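Local coordinates for metallophosphoesterase TT1561-like domain-containing protein (Aquifex aeolicus, PDB 2YVT) that is of unknown function but probably acts as a metal-dependent phosphoesterase of the calcineurin-like superfamily, at residues V221-E226 and I254-F259; L9-F14 and G237-G242; N13-F18 and V39-K44; P173-T178 and N212-I217. All blocks are in the same frame, centred on the assembly; numbering follows the deposited sequence.

In the fold
The four contacts lie in and between the two sheets of a calcineurin-like fold. Contacts 2 and 3 share Asn-13 and Phe-14 in the loop after strand 7-12, and their centres are about 9 Å apart; contact 3 joins that loop to the one after strand 35-39. Contact 1, its centre also about 9 Å from that of contact 2, packs edge strand 253-258 of one sheet against the other sheet, and its Gly-222 O meets Lys-12 NZ of contact 2 at 2.8 Å. Contact 4 pairs strands within the second sheet. Its centre is about 21 Å from that of contact 2, yet Ile-217 packs on Ala-10 across the sandwich. Contacts 2 and 3 occupy loops that in relatives carry metal ligands; a similar site here is only inferred.

Contact 1: residues V221-E226 and I254-F259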
# COMPACT_ATOMS: atom_id res chain seq x y z
N VAL A 221 2.15 3.13 -9.63
CA VAL A 221 3.07 2.93 -10.74
C VAL A 221 4.48 3.32 -10.33
O VAL A 221 4.70 4.39 -9.74
CB VAL A 221 2.62 3.76 -11.98
CG1 VAL A 221 3.72 3.81 -13.04
CG2 VAL A 221 1.33 3.19 -12.54
N GLY A 222 5.44 2.45 -10.64
CA GLY A 222 6.85 2.74 -10.41
C GLY A 222 7.65 1.52 -9.97
O GLY A 222 7.08 0.48 -9.63
N LYS A 223 8.97 1.67 -10.00
CA LYS A 223 9.88 0.61 -9.57
C LYS A 223 11.25 1.21 -9.36
O LYS A 223 11.80 1.84 -10.26
CB LYS A 223 9.99 -0.52 -10.60
CG LYS A 223 10.98 -1.62 -10.18
CD LYS A 223 11.05 -2.74 -11.21
CE LYS A 223 11.59 -2.25 -12.55
NZ LYS A 223 13.05 -1.94 -12.51
N GLY A 224 11.81 1.00 -8.17
CA GLY A 224 13.16 1.47 -7.91
C GLY A 224 13.35 1.86 -6.47
O GLY A 224 12.47 1.66 -5.63
N HIS A 225 14.52 2.41 -6.19
CA HIS A 225 14.79 2.99 -4.89
C HIS A 225 15.66 4.22 -5.09
O HIS A 225 16.55 4.23 -5.96
CB HIS A 225 15.41 1.98 -3.93
CG HIS A 225 16.79 1.55 -4.31
ND1 HIS A 225 17.03 0.57 -5.25
CD2 HIS A 225 18.01 1.97 -3.89
CE1 HIS A 225 18.34 0.40 -5.38
NE2 HIS A 225 18.95 1.25 -4.58
N GLU A 226 15.38 5.25 -4.31
CA GLU A 226 16.11 6.51 -4.42
C GLU A 226 15.82 7.38 -3.21
O GLU A 226 14.85 7.14 -2.48
CB GLU A 226 15.71 7.25 -5.70
CG GLU A 226 14.26 7.73 -5.74
CD GLU A 226 13.87 8.22 -7.12
OE1 GLU A 226 14.28 9.35 -7.48
OE2 GLU A 226 13.17 7.47 -7.84
N ILE A 254 19.12 -2.56 0.34
CA ILE A 254 17.88 -2.58 -0.43
C ILE A 254 18.10 -3.36 -1.72
O ILE A 254 19.03 -3.07 -2.48
CB ILE A 254 17.37 -1.15 -0.80
CG1 ILE A 254 17.51 -0.16 0.37
CG2 ILE A 254 15.95 -1.22 -1.37
CD1 ILE A 254 16.62 -0.43 1.58
N LYS A 255 17.26 -4.37 -1.95
CA LYS A 255 17.34 -5.18 -3.16
C LYS A 255 15.98 -5.24 -3.84
O LYS A 255 14.97 -5.52 -3.21
CB LYS A 255 17.81 -6.60 -2.83
CG LYS A 255 19.20 -6.71 -2.20
CD LYS A 255 19.49 -8.13 -1.75
CE LYS A 255 20.93 -8.31 -1.27
NZ LYS A 255 21.92 -8.20 -2.38
N LEU A 256 15.97 -4.94 -5.14
CA LEU A 256 14.77 -5.15 -5.94
C LEU A 256 14.95 -6.44 -6.70
O LEU A 256 15.87 -6.56 -7.52
CB LEU A 256 14.51 -3.97 -6.87
CG LEU A 256 13.69 -2.82 -6.28
CD1 LEU A 256 14.15 -2.38 -4.89
CD2 LEU A 256 13.75 -1.67 -7.25
N GLU A 257 14.09 -7.41 -6.41
CA GLU A 257 14.26 -8.76 -6.93
C GLU A 257 13.04 -9.21 -7.72
O GLU A 257 12.02 -8.51 -7.79
CB GLU A 257 14.55 -9.75 -5.78
CG GLU A 257 15.37 -9.16 -4.63
CD GLU A 257 16.31 -10.16 -3.99
OE1 GLU A 257 17.02 -10.87 -4.73
OE2 GLU A 257 16.35 -10.20 -2.74
N GLN A 258 13.18 -10.37 -8.34
CA GLN A 258 12.12 -10.98 -9.12
C GLN A 258 12.16 -12.48 -8.86
O GLN A 258 13.24 -13.05 -8.68
CB GLN A 258 12.34 -10.69 -10.60
CG GLN A 258 11.22 -11.14 -11.51
CD GLN A 258 11.54 -10.91 -12.96
OE1 GLN A 258 12.60 -11.32 -13.45
NE2 GLN A 258 10.64 -10.24 -13.66
N PHE A 259 10.99 -13.12 -8.80
CA PHE A 259 10.96 -14.58 -8.68
C PHE A 259 11.86 -15.21 -9.73
O PHE A 259 11.92 -14.76 -10.87
CB PHE A 259 9.54 -15.14 -8.85
CG PHE A 259 8.53 -14.62 -7.85
CD1 PHE A 259 8.88 -14.43 -6.52
CD2 PHE A 259 7.22 -14.35 -8.25
CE1 PHE A 259 7.93 -13.95 -5.60
CE2 PHE A 259 6.27 -13.87 -7.34
CZ PHE A 259 6.63 -13.68 -6.01
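Leu-256 lays one methyl on bare backbone: its CD2 comes within 3.3 Å of Gly-224 CA. The backbone angles of Gly-224 would drive a CB into the carbonyl oxygen of the preceding residue, which explains the glycine, and the methyl of Leu-256 rests on the main chain at this point. The same methyl also touches Lys-223, whose CG lies 4.0 Å from Leu-256 CD2. The lysine chain starts extended and bends only near its end; CG does the touching.

The second kind of contact involves the imidazole of His-225. The CB of His-225 already points toward segment 254-259; with CG between the backbone N and the carbonyl carbon (chi1 67°), the ring lies against Ile-254. Ile-254 places CG2 over one face of this ring, 4.1 Å from His-225 CG, and the two side chains run past each other in opposite directions. Leu-256 adds its other methyl obliquely, with CD1 4.1 Å from His-225 ND1. Val-234 of strand 231-235 touches His-225, Ile-254 and Leu-256 alike and continues this apolar patch.

No hydrogen bond crosses between the segments. Gly-224 and Glu-226 bond through their backbones to Asn-235 and Val-233, while Lys-255 and Glu-257 bond to Phe-246 and Tyr-244, each strand within its own sheet. The two strands run nearly antiparallel (168°) with their axes 7.9 Å apart, a separation bridged by side chains and, at Gly-224, by a methyl resting on main chain. This is sheet-on-sheet packing near the surface, as in the central beta sandwich of calcineurin-like phosphoesterases.

Contact 2: residues L9-F14 and G237-G242; sequences LAIKNF and GEFEEG
Asn-13 ND2 donates to Glu-238 OE1 at 3.0 Å and more weakly to Glu-238 OE2. The amide and carboxylate planes are only 8° apart, and OE1 is met on its syn side, so the two flat groups lie almost in one plane. The glutamate reaches this position by bending at chi2 (-71°), since its CB starts out away from segment 9-14. The other end of the amide, Asn-13 OD1, accepts from Asn-41 N, and both halves of the side chain are thereby engaged. With an alanine in place of Glu-238 the carboxylate is gone, and Asn-13 ND2 would probably be left without this acceptor, its amide freer to turn.

Lys-12 runs its methylenes past Gly-237 O, with CG 3.3 Å from that oxygen. Its NZ stops 4.0 Å from Glu-238 OE2, beyond a salt bridge, and is bonded instead to Asn-235 OD1 and to the carbonyl oxygens of His-220 and Gly-222.

In the main chain, Phe-239 N donates to Lys-12 O at 3.2 Å. Lys-12 N gives its hydrogen to a water at 2.9 Å, and this water also reaches Gly-237 O.

Beneath these polar links the Phe-239 ring forms the apolar floor. Ile-11 CD1 sits over one face in a CH-pi contact, 3.9 Å from the ring centroid, and the Phe-14 ring meets Phe-239 obliquely, CD1 to CE2 at 3.6 Å.

The arrangement packs a 3-10 turn under the loop following the first strand, where calcineurin-like phosphoesterases usually carry the metal-binding DxH motif.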
# COMPACT_ATOMS: atom_id res chain seq x y z
N LEU A 9 10.10 -7.82 3.49
CA LEU A 9 9.74 -8.20 2.11
C LEU A 9 8.52 -7.38 1.75
O LEU A 9 7.51 -7.45 2.44
CB LEU A 9 9.42 -9.70 2.02
CG LEU A 9 9.27 -10.37 0.63
CD1 LEU A 9 9.13 -11.88 0.83
CD2 LEU A 9 8.10 -9.86 -0.20
N ALA A 10 8.60 -6.62 0.66
CA ALA A 10 7.47 -5.78 0.23
C ALA A 10 7.03 -6.09 -1.19
O ALA A 10 7.86 -6.30 -2.07
CB ALA A 10 7.84 -4.29 0.35
N ILE A 11 5.71 -6.12 -1.38
CA ILE A 11 5.11 -6.20 -2.72
C ILE A 11 4.08 -5.08 -2.88
O ILE A 11 3.64 -4.47 -1.90
CB ILE A 11 4.45 -7.58 -2.99
CG1 ILE A 11 3.23 -7.80 -2.08
CG2 ILE A 11 5.48 -8.70 -2.87
CD1 ILE A 11 2.40 -9.04 -2.46
N LYS A 12 3.70 -4.81 -4.13
CA LYS A 12 2.63 -3.86 -4.42
C LYS A 12 1.80 -4.35 -5.60
O LYS A 12 2.29 -5.13 -6.42
CB LYS A 12 3.17 -2.43 -4.65
CG LYS A 12 4.05 -2.22 -5.90
CD LYS A 12 3.26 -1.68 -7.07
CE LYS A 12 4.15 -1.45 -8.29
NZ LYS A 12 4.67 -0.04 -8.36
N ASN A 13 0.56 -3.87 -5.67
CA ASN A 13 -0.38 -4.28 -6.72
C ASN A 13 -0.54 -5.79 -6.78
O ASN A 13 -0.30 -6.43 -7.82
CB ASN A 13 0.02 -3.69 -8.08
CG ASN A 13 -0.37 -2.22 -8.22
OD1 ASN A 13 -1.33 -1.75 -7.60
ND2 ASN A 13 0.36 -1.50 -9.07
N PHE A 14 -0.96 -6.36 -5.66
CA PHE A 14 -1.32 -7.79 -5.58
C PHE A 14 -2.35 -8.14 -6.66
O PHE A 14 -2.22 -9.17 -7.33
CB PHE A 14 -1.83 -8.13 -4.17
CG PHE A 14 -2.36 -9.52 -4.06
CD1 PHE A 14 -1.50 -10.61 -4.08
CD2 PHE A 14 -3.73 -9.74 -3.94
CE1 PHE A 14 -2.00 -11.90 -3.99
CE2 PHE A 14 -4.25 -11.03 -3.86
CZ PHE A 14 -3.38 -12.12 -3.88
N GLY A 237 8.04 -2.48 -7.45
CA GLY A 237 7.69 -2.89 -8.81
C GLY A 237 6.51 -3.83 -8.77
O GLY A 237 6.00 -4.17 -7.68
N GLU A 238 6.06 -4.27 -9.94
CA GLU A 238 4.77 -4.95 -10.05
C GLU A 238 4.81 -6.41 -9.62
O GLU A 238 5.55 -7.21 -10.20
CB GLU A 238 4.25 -4.88 -11.49
CG GLU A 238 4.01 -3.47 -11.99
CD GLU A 238 2.80 -2.78 -11.36
OE1 GLU A 238 1.98 -3.43 -10.69
OE2 GLU A 238 2.68 -1.56 -11.54
N PHE A 239 3.97 -6.76 -8.65
CA PHE A 239 3.80 -8.16 -8.27
C PHE A 239 3.43 -9.06 -9.48
O PHE A 239 3.89 -10.21 -9.55
CB PHE A 239 2.76 -8.28 -7.16
CG PHE A 239 2.68 -9.64 -6.54
CD1 PHE A 239 3.76 -10.17 -5.84
CD2 PHE A 239 1.49 -10.38 -6.61
CE1 PHE A 239 3.68 -11.42 -5.25
CE2 PHE A 239 1.41 -11.64 -6.00
CZ PHE A 239 2.50 -12.15 -5.32
N GLU A 240 2.66 -8.52 -10.43
CA GLU A 240 2.28 -9.26 -11.66
C GLU A 240 3.49 -9.62 -12.53
O GLU A 240 3.39 -10.48 -13.41
CB GLU A 240 1.43 -8.42 -12.60
CG GLU A 240 0.17 -7.84 -12.14
CD GLU A 240 -0.34 -6.88 -13.22
OE1 GLU A 240 -1.55 -6.87 -13.47
OE2 GLU A 240 0.48 -6.16 -13.85
N GLU A 241 4.57 -8.88 -12.36
CA GLU A 241 5.81 -9.15 -13.08
C GLU A 241 6.71 -10.08 -12.27
O GLU A 241 7.85 -10.33 -12.66
CB GLU A 241 6.54 -7.83 -13.38
CG GLU A 241 5.78 -6.94 -14.35
CD GLU A 241 6.37 -5.56 -14.51
OE1 GLU A 241 7.58 -5.37 -14.23
OE2 GLU A 241 5.62 -4.67 -14.93
N GLY A 242 6.20 -10.58 -11.15
CA GLY A 242 6.98 -11.41 -10.23
C GLY A 242 7.97 -10.64 -9.38
O GLY A 242 8.91 -11.22 -8.83
O HOH W 1 5.55 -6.23 -5.90

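Contact 3: residues N13-F18 and V39-K44; sequences NFKERF and VGNILK
Val-39 O and Gly-40 O both face Asn-13 N, at the ends of neighbouring parallel strands where calcineurin-like phosphoesterases typically carry the DxH and GD motifs; Asn-13 and Asn-41 probably occupy the aspartate positions. The bond to Gly-40 O is the straighter of the two, 155° at the hydrogen against 127° for the weak one to Val-39 O, although its donor stands above the carbonyl plane. Val-39 O also takes a hydrogen from a water that lies weakly on Phe-14 N.

A cis peptide leads into Asn-41, whose N donates to Asn-13 OD1 at 2.8 Å. Its carbonyl oxygen accepts from Lys-15 N, again at 2.8 Å, while the CA of Asn-13 brushes the same oxygen.

Ile-42 O receives Glu-16 N at 2.9 Å and lies at the edge of the Phe-14 ring, near its plane. Residues Phe-14 to Arg-17 form a type I' turn, which presents these successive amides to the carbonyls of Asn-41 and Ile-42.

Beyond Leu-43, the extended Glu-16 side chain crosses that of Lys-44 at about a right angle. Its OE2, also bonded to Tyr-73 OH, is met from above the carboxylate plane by Lys-44 N, at 2.9 Å and an almost straight 174°.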
# COMPACT_ATOMS: atom_id res chain seq x y z
N ASN A 13 0.56 -3.87 -5.67
CA ASN A 13 -0.38 -4.28 -6.72
C ASN A 13 -0.54 -5.79 -6.78
O ASN A 13 -0.30 -6.43 -7.82
CB ASN A 13 0.02 -3.69 -8.08
CG ASN A 13 -0.37 -2.22 -8.22
OD1 ASN A 13 -1.33 -1.75 -7.60
ND2 ASN A 13 0.36 -1.50 -9.07
N PHE A 14 -0.96 -6.36 -5.66
CA PHE A 14 -1.32 -7.79 -5.58
C PHE A 14 -2.35 -8.14 -6.66
O PHE A 14 -2.22 -9.17 -7.33
CB PHE A 14 -1.83 -8.13 -4.17
CG PHE A 14 -2.36 -9.52 -4.06
CD1 PHE A 14 -1.50 -10.61 -4.08
CD2 PHE A 14 -3.73 -9.74 -3.94
CE1 PHE A 14 -2.00 -11.90 -3.99
CE2 PHE A 14 -4.25 -11.03 -3.86
CZ PHE A 14 -3.38 -12.12 -3.88
N LYS A 15 -3.35 -7.27 -6.82
CA LYS A 15 -4.33 -7.35 -7.92
C LYS A 15 -4.89 -8.77 -8.11
O LYS A 15 -4.95 -9.30 -9.23
CB LYS A 15 -3.74 -6.81 -9.23
CG LYS A 15 -3.61 -5.29 -9.26
CD LYS A 15 -3.04 -4.78 -10.59
CE LYS A 15 -2.87 -3.26 -10.56
NZ LYS A 15 -2.62 -2.67 -11.92
N GLU A 16 -5.28 -9.37 -7.00
CA GLU A 16 -5.94 -10.68 -6.99
C GLU A 16 -5.09 -11.83 -7.58
O GLU A 16 -5.64 -12.82 -8.09
CB GLU A 16 -7.31 -10.59 -7.67
CG GLU A 16 -8.18 -9.47 -7.11
CD GLU A 16 -9.55 -9.38 -7.74
OE1 GLU A 16 -10.00 -10.34 -8.42
OE2 GLU A 16 -10.17 -8.31 -7.54
N ARG A 17 -3.77 -11.70 -7.51
CA ARG A 17 -2.86 -12.71 -8.06
C ARG A 17 -2.56 -13.83 -7.06
O ARG A 17 -1.41 -14.06 -6.66
CB ARG A 17 -1.60 -12.08 -8.67
CG ARG A 17 -1.90 -11.17 -9.88
CD ARG A 17 -2.66 -11.91 -11.01
NE ARG A 17 -1.86 -13.02 -11.52
CZ ARG A 17 -0.90 -12.88 -12.43
NH1 ARG A 17 -0.66 -11.69 -12.97
NH2 ARG A 17 -0.20 -13.93 -12.83
N PHE A 18 -3.61 -14.53 -6.67
CA PHE A 18 -3.47 -15.65 -5.75
C PHE A 18 -2.57 -16.73 -6.34
O PHE A 18 -1.88 -17.44 -5.59
CB PHE A 18 -4.83 -16.23 -5.38
CG PHE A 18 -5.76 -15.23 -4.75
CD1 PHE A 18 -5.65 -14.94 -3.39
CD2 PHE A 18 -6.72 -14.56 -5.51
CE1 PHE A 18 -6.48 -14.01 -2.80
CE2 PHE A 18 -7.56 -13.61 -4.91
CZ PHE A 18 -7.44 -13.35 -3.55
N VAL A 39 1.37 -3.64 -0.25
CA VAL A 39 0.75 -2.39 -0.66
C VAL A 39 -0.28 -2.73 -1.73
O VAL A 39 -0.05 -3.61 -2.57
CB VAL A 39 1.78 -1.38 -1.22
CG1 VAL A 39 1.11 -0.02 -1.51
CG2 VAL A 39 2.95 -1.20 -0.26
N GLY A 40 -1.42 -2.04 -1.71
CA GLY A 40 -2.43 -2.24 -2.73
C GLY A 40 -1.92 -1.86 -4.12
O GLY A 40 -0.79 -1.38 -4.26
N ASN A 41 -2.72 -2.06 -5.16
CA ASN A 41 -4.08 -2.57 -5.06
C ASN A 41 -4.17 -4.05 -4.73
O ASN A 41 -3.46 -4.87 -5.32
CB ASN A 41 -4.77 -2.33 -6.39
CG ASN A 41 -4.80 -0.87 -6.74
OD1 ASN A 41 -4.14 -0.40 -7.70
ND2 ASN A 41 -5.49 -0.11 -5.92
N ILE A 42 -5.05 -4.36 -3.78
CA ILE A 42 -5.39 -5.75 -3.48
C ILE A 42 -6.39 -6.26 -4.53
O ILE A 42 -6.20 -7.34 -5.11
CB ILE A 42 -5.97 -5.91 -2.07
CG1 ILE A 42 -4.92 -5.51 -1.03
CG2 ILE A 42 -6.46 -7.35 -1.84
CD1 ILE A 42 -5.47 -5.06 0.29
N LEU A 43 -7.43 -5.47 -4.76
CA LEU A 43 -8.48 -5.80 -5.73
C LEU A 43 -8.24 -5.19 -7.11
O LEU A 43 -7.49 -4.22 -7.26
CB LEU A 43 -9.82 -5.26 -5.23
CG LEU A 43 -10.31 -5.78 -3.88
CD1 LEU A 43 -11.63 -5.12 -3.54
CD2 LEU A 43 -10.43 -7.31 -3.89
N LYS A 44 -8.89 -5.78 -8.11
CA LYS A 44 -9.02 -5.14 -9.41
C LYS A 44 -10.15 -4.11 -9.33
O LYS A 44 -9.90 -2.91 -9.49
CB LYS A 44 -9.29 -6.17 -10.49
CG LYS A 44 -8.19 -7.20 -10.68
CD LYS A 44 -8.28 -7.77 -12.10
CE LYS A 44 -8.34 -9.27 -12.10
NZ LYS A 44 -8.62 -9.74 -13.49
O HOH W 2 -2.00 -5.42 -2.51

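Contact 4: residues P173-T178 and N212-I217; sequences PRRLVT and NPEVAI
Arg-175 and Glu-214 open a parallel strand pairing within a beta-alpha-beta crossover, in which helix 202-211 links strand 175-180 to its neighbour 215-218 in the second sheet. The short segments diverge by 19°. Thr-178 N donates to Val-215 O at 2.9 Å, and Ile-217 N returns a bond to Thr-178 O, setting Val-177 beside Val-215 and Thr-178 beside Ala-216. At the start of the ladder Leu-176 O takes two donors, Glu-214 N and, weakly, Val-215 N.

Outside the ladder, Arg-175 grips Glu-214 side-on: NE meets OE1 at 2.9 Å and NH2 meets OE2 at 2.8 Å, each on a syn lone pair. Guanidinium and carboxylate are coplanar to within 2°, reached from the arginine by a bend at chi3. Its NH1 also pairs with Glu-133. A leucine in place of Arg-175 would probably leave both glutamates without this positive mate and free the Glu-214 carboxylate to turn.

Pro-213 packs on both Leu-176 and Thr-178, its CB 3.9 Å from Leu-176 CD2. With chi1 at 57°, Thr-178 OG1 lies between its own backbone N and carbonyl carbon, weakly bonded to Val-215 O and 3.3 Å from Ala-216 CB.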
# COMPACT_ATOMS: atom_id res chain seq x y z
N PRO A 173 8.87 8.79 19.98
CA PRO A 173 9.99 9.05 19.08
C PRO A 173 10.76 7.77 18.71
O PRO A 173 11.44 7.18 19.55
CB PRO A 173 10.88 10.02 19.88
CG PRO A 173 10.52 9.78 21.30
CD PRO A 173 9.07 9.40 21.31
N ARG A 174 10.62 7.35 17.46
CA ARG A 174 11.23 6.12 16.97
C ARG A 174 11.63 6.28 15.50
O ARG A 174 11.34 7.31 14.89
CB ARG A 174 10.26 4.94 17.13
CG ARG A 174 10.19 4.39 18.54
CD ARG A 174 8.77 4.07 18.94
NE ARG A 174 8.32 2.79 18.43
CZ ARG A 174 8.06 1.72 19.19
NH1 ARG A 174 7.65 0.60 18.62
NH2 ARG A 174 8.19 1.78 20.51
N ARG A 175 12.29 5.27 14.95
CA ARG A 175 12.62 5.26 13.53
C ARG A 175 11.33 5.08 12.74
O ARG A 175 10.54 4.18 13.02
CB ARG A 175 13.62 4.15 13.22
CG ARG A 175 14.95 4.30 13.96
CD ARG A 175 15.77 3.05 13.89
NE ARG A 175 16.17 2.75 12.51
CZ ARG A 175 16.83 1.66 12.14
NH1 ARG A 175 17.19 0.75 13.05
NH2 ARG A 175 17.14 1.48 10.86
N LEU A 176 11.11 5.96 11.77
CA LEU A 176 9.83 6.03 11.09
C LEU A 176 9.87 5.33 9.74
O LEU A 176 10.72 5.64 8.90
CB LEU A 176 9.42 7.50 10.92
CG LEU A 176 8.04 7.82 10.37
CD1 LEU A 176 7.00 7.19 11.27
CD2 LEU A 176 7.86 9.33 10.29
N VAL A 177 8.93 4.41 9.54
CA VAL A 177 8.73 3.77 8.24
C VAL A 177 7.33 4.13 7.78
O VAL A 177 6.35 3.87 8.49
CB VAL A 177 8.88 2.23 8.31
CG1 VAL A 177 8.54 1.57 6.97
CG2 VAL A 177 10.30 1.85 8.76
N THR A 178 7.22 4.74 6.60
CA THR A 178 5.91 5.12 6.05
C THR A 178 5.60 4.25 4.85
O THR A 178 6.49 3.90 4.07
CB THR A 178 5.85 6.61 5.64
OG1 THR A 178 6.88 6.89 4.70
CG2 THR A 178 6.02 7.52 6.87
N ASN A 212 9.70 13.51 7.42
CA ASN A 212 11.10 13.07 7.36
C ASN A 212 11.31 11.61 7.79
O ASN A 212 12.11 11.33 8.69
CB ASN A 212 12.00 14.02 8.16
CG ASN A 212 13.47 13.81 7.87
OD1 ASN A 212 13.87 13.66 6.71
ND2 ASN A 212 14.29 13.80 8.92
N PRO A 213 10.58 10.67 7.16
CA PRO A 213 10.72 9.28 7.58
C PRO A 213 12.05 8.70 7.12
O PRO A 213 12.66 9.20 6.18
CB PRO A 213 9.57 8.58 6.85
CG PRO A 213 9.28 9.43 5.66
CD PRO A 213 9.64 10.84 6.04
N GLU A 214 12.50 7.65 7.80
CA GLU A 214 13.74 6.98 7.38
C GLU A 214 13.55 6.26 6.05
O GLU A 214 14.41 6.32 5.17
CB GLU A 214 14.16 5.97 8.43
CG GLU A 214 15.57 5.43 8.23
CD GLU A 214 15.98 4.47 9.31
OE1 GLU A 214 15.63 4.71 10.48
OE2 GLU A 214 16.64 3.46 9.00
N VAL A 215 12.42 5.59 5.92
CA VAL A 215 12.12 4.77 4.74
C VAL A 215 10.66 4.99 4.37
O VAL A 215 9.79 5.15 5.24
CB VAL A 215 12.35 3.26 5.02
CG1 VAL A 215 11.98 2.39 3.82
CG2 VAL A 215 13.80 3.00 5.44
N ALA A 216 10.40 5.03 3.07
CA ALA A 216 9.03 5.02 2.56
C ALA A 216 8.89 3.89 1.56
O ALA A 216 9.68 3.77 0.63
CB ALA A 216 8.67 6.37 1.93
N ILE A 217 7.88 3.04 1.77
CA ILE A 217 7.57 1.95 0.84
C ILE A 217 6.31 2.36 0.09
O ILE A 217 5.32 2.74 0.71
CB ILE A 217 7.36 0.62 1.60
CG1 ILE A 217 8.65 0.23 2.35
CG2 ILE A 217 6.93 -0.48 0.62
CD1 ILE A 217 8.47 -0.89 3.37